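Local structure of WZI (Escherichia coli, 2YNK) at residues 355-360 with 400-405. The protein is an outer membrane beta-barrel lectin that takes part in assembling the group 1 capsule of Escherichia coli. Sequence-based numbering, arbitrary orientation.
Sequences QGYPLG and INKAFP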
ATOM      1  N   GLN A 355      15.433   1.875  -8.050  1.00 41.49           N
ATOM      2  CA  GLN A 355      15.603   0.945  -9.164  1.00 39.85           C
ATOM      3  C   GLN A 355      14.590   1.195 -10.260  1.00 39.69           C
ATOM      4  O   GLN A 355      14.069   0.268 -10.880  1.00 41.10           O
ATOM      5  CB  GLN A 355      15.562  -0.493  -8.668  1.00 39.98           C
ATOM      6  CG  GLN A 355      16.662  -0.753  -7.652  1.00 41.54           C
ATOM      7  CD  GLN A 355      16.531  -2.068  -6.929  1.00 42.30           C
ATOM      8  OE1 GLN A 355      15.507  -2.347  -6.301  1.00 44.81           O
ATOM      9  NE2 GLN A 355      17.589  -2.871  -6.973  1.00 42.22           N
ATOM     10  N   GLY A 356      14.322   2.474 -10.496  1.00 40.59           N
ATOM     11  CA  GLY A 356      13.441   2.900 -11.571  1.00 42.48           C
ATOM     12  C   GLY A 356      11.985   2.894 -11.179  1.00 43.20           C
ATOM     13  O   GLY A 356      11.144   3.499 -11.852  1.00 42.93           O
ATOM     14  N   TYR A 357      11.676   2.201 -10.086  1.00 44.00           N
ATOM     15  CA  TYR A 357      10.301   2.028  -9.683  1.00 41.87           C
ATOM     16  C   TYR A 357       9.951   3.052  -8.612  1.00 40.36           C
ATOM     17  O   TYR A 357      10.733   3.295  -7.682  1.00 38.41           O
ATOM     18  CB  TYR A 357      10.037   0.581  -9.302  1.00 43.06           C
ATOM     19  CG  TYR A 357       9.730  -0.253 -10.541  1.00 45.81           C
ATOM     20  CD1 TYR A 357      10.696  -0.451 -11.526  1.00 46.73           C
ATOM     21  CD2 TYR A 357       8.458  -0.789 -10.758  1.00 46.23           C
ATOM     22  CE1 TYR A 357      10.417  -1.172 -12.673  1.00 46.88           C
ATOM     23  CE2 TYR A 357       8.174  -1.518 -11.900  1.00 46.65           C
ATOM     24  CZ  TYR A 357       9.162  -1.707 -12.859  1.00 47.21           C
ATOM     25  OH  TYR A 357       8.895  -2.434 -14.002  1.00 47.65           O
ATOM     26  N   PRO A 358       8.806   3.724  -8.796  1.00 39.96           N
ATOM     27  CA  PRO A 358       8.403   4.828  -7.942  1.00 41.93           C
ATOM     28  C   PRO A 358       8.146   4.413  -6.489  1.00 41.91           C
ATOM     29  O   PRO A 358       7.562   3.370  -6.251  1.00 40.12           O
ATOM     30  CB  PRO A 358       7.101   5.306  -8.591  1.00 42.37           C
ATOM     31  CG  PRO A 358       6.567   4.106  -9.278  1.00 41.64           C
ATOM     32  CD  PRO A 358       7.780   3.424  -9.813  1.00 40.54           C
ATOM     33  N   LEU A 359       8.633   5.235  -5.564  1.00 42.76           N
ATOM     34  CA  LEU A 359       8.331   5.150  -4.150  1.00 44.39           C
ATOM     35  C   LEU A 359       6.937   5.741  -3.855  1.00 46.29           C
ATOM     36  O   LEU A 359       6.391   5.565  -2.770  1.00 45.51           O
ATOM     37  CB  LEU A 359       9.384   5.921  -3.340  1.00 44.98           C
ATOM     38  CG  LEU A 359      10.608   5.183  -2.806  1.00 45.09           C
ATOM     39  CD1 LEU A 359      11.477   4.666  -3.939  1.00 46.81           C
ATOM     40  CD2 LEU A 359      11.401   6.113  -1.902  1.00 44.55           C
ATOM     41  N   GLY A 360       6.392   6.472  -4.821  1.00 47.55           N
ATOM     42  CA  GLY A 360       5.070   7.050  -4.704  1.00 47.04           C
ATOM     43  C   GLY A 360       4.100   6.226  -5.505  1.00 46.75           C
ATOM     44  O   GLY A 360       4.043   5.016  -5.336  1.00 50.99           O
ATOM     45  N   ILE A 400      14.048   8.347 -15.724  1.00 46.58           N
ATOM     46  CA  ILE A 400      14.116   7.983 -14.310  1.00 45.65           C
ATOM     47  C   ILE A 400      13.010   6.985 -13.872  1.00 46.28           C
ATOM     48  O   ILE A 400      13.119   6.344 -12.823  1.00 42.04           O
ATOM     49  CB  ILE A 400      14.144   9.231 -13.396  1.00 45.00           C
ATOM     50  CG1 ILE A 400      12.781   9.963 -13.367  1.00 44.17           C
ATOM     51  CG2 ILE A 400      15.265  10.162 -13.834  1.00 44.25           C
ATOM     52  CD1 ILE A 400      12.695  11.059 -12.318  1.00 41.41           C
ATOM     53  N   ASN A 401      11.978   6.851 -14.707  1.00 47.61           N
ATOM     54  CA  ASN A 401      10.868   5.948 -14.477  1.00 46.21           C
ATOM     55  C   ASN A 401      10.916   4.731 -15.399  1.00 47.08           C
ATOM     56  O   ASN A 401      10.404   4.772 -16.512  1.00 45.92           O
ATOM     57  CB  ASN A 401       9.557   6.715 -14.688  1.00 46.94           C
ATOM     58  CG  ASN A 401       8.318   5.851 -14.480  1.00 46.53           C
ATOM     59  OD1 ASN A 401       8.411   4.664 -14.149  1.00 44.61           O
ATOM     60  ND2 ASN A 401       7.145   6.451 -14.677  1.00 45.26           N
ATOM     61  N   LYS A 402      11.496   3.640 -14.906  1.00 48.27           N
ATOM     62  CA  LYS A 402      11.515   2.363 -15.623  1.00 50.16           C
ATOM     63  C   LYS A 402      10.179   1.588 -15.593  1.00 49.90           C
ATOM     64  O   LYS A 402       9.999   0.643 -16.360  1.00 52.84           O
ATOM     65  CB  LYS A 402      12.645   1.472 -15.076  1.00 53.11           C
ATOM     66  CG  LYS A 402      14.046   1.939 -15.465  1.00 56.73           C
ATOM     67  CD  LYS A 402      15.162   1.210 -14.715  1.00 60.76           C
ATOM     68  CE  LYS A 402      15.072  -0.324 -14.783  1.00 64.02           C
ATOM     69  NZ  LYS A 402      14.287  -0.964 -13.672  1.00 64.95           N
ATOM     70  N   ALA A 403       9.253   1.956 -14.710  1.00 48.16           N
ATOM     71  CA  ALA A 403       7.924   1.338 -14.701  1.00 46.34           C
ATOM     72  C   ALA A 403       7.187   1.690 -15.986  1.00 46.62           C
ATOM     73  O   ALA A 403       6.596   0.837 -16.639  1.00 48.36           O
ATOM     74  CB  ALA A 403       7.116   1.805 -13.491  1.00 44.54           C
ATOM     75  N   PHE A 404       7.200   2.968 -16.336  1.00 46.66           N
ATOM     76  CA  PHE A 404       6.541   3.425 -17.547  1.00 47.27           C
ATOM     77  C   PHE A 404       7.469   4.335 -18.331  1.00 47.60           C
ATOM     78  O   PHE A 404       7.347   5.548 -18.273  1.00 47.68           O
ATOM     79  CB  PHE A 404       5.214   4.062 -17.184  1.00 47.07           C
ATOM     80  CG  PHE A 404       4.251   3.067 -16.637  1.00 46.72           C
ATOM     81  CD1 PHE A 404       3.462   2.319 -17.496  1.00 46.88           C
ATOM     82  CD2 PHE A 404       4.208   2.797 -15.266  1.00 45.37           C
ATOM     83  CE1 PHE A 404       2.592   1.364 -16.996  1.00 47.23           C
ATOM     84  CE2 PHE A 404       3.351   1.838 -14.765  1.00 44.57           C
ATOM     85  CZ  PHE A 404       2.536   1.122 -15.630  1.00 45.11           C
ATOM     86  N   PRO A 405       8.426   3.725 -19.051  1.00 48.14           N
ATOM     87  CA  PRO A 405       9.500   4.451 -19.727  1.00 50.63           C
ATOM     88  C   PRO A 405       9.024   5.453 -20.771  1.00 52.04           C
ATOM     89  O   PRO A 405       9.660   6.485 -20.936  1.00 53.69           O
ATOM     90  CB  PRO A 405      10.317   3.341 -20.388  1.00 50.67           C
ATOM     91  CG  PRO A 405       9.383   2.183 -20.489  1.00 49.77           C
ATOM     92  CD  PRO A 405       8.541   2.273 -19.264  1.00 47.98           C
TER
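K402 reaches along the backbone of Q355 and G356. Its CB, CG and CD pass over the CA of G356, with CB 3.9 Å from that atom. G356 has a positive phi (85°), which favours glycine, and its bare CA lets the lysine chain lie close. The K402 chain bends at chi3 (52°) and chi4, which turns its ammonium back to the turn. There NZ gives a hydrogen bond to O of Q355 at 3.1 Å, from above the carbonyl plane. NZ also sits at the edge of the Y357 ring, near its plane. A weak backbone bond, N of K402 to O of G356 (3.1 Å), joins the two loops.

A403 lies over one face of the Y357 ring. Its methyl makes a CH-pi contact, CB standing 4.0 Å from the ring centroid and nearest to CE2. The same CB touches CD of P358 at 4.1 Å. OH of Y357 hydrogen-bonds NE2 of Q79.

N401 closes an Asx motif. With CG anti to the backbone N (chi1 180°), its amide folds along the following backbone, where OD1 accepts from N of F404 at 3.0 Å, above the carbonyl plane, and weakly from N of A403. ND2 hydrogen-bonds O of M363.

The type I' turn of the short beta-hairpin 353-358 packs against this Asx motif in the loop between beta-barrel strands 383-393 and 408-422.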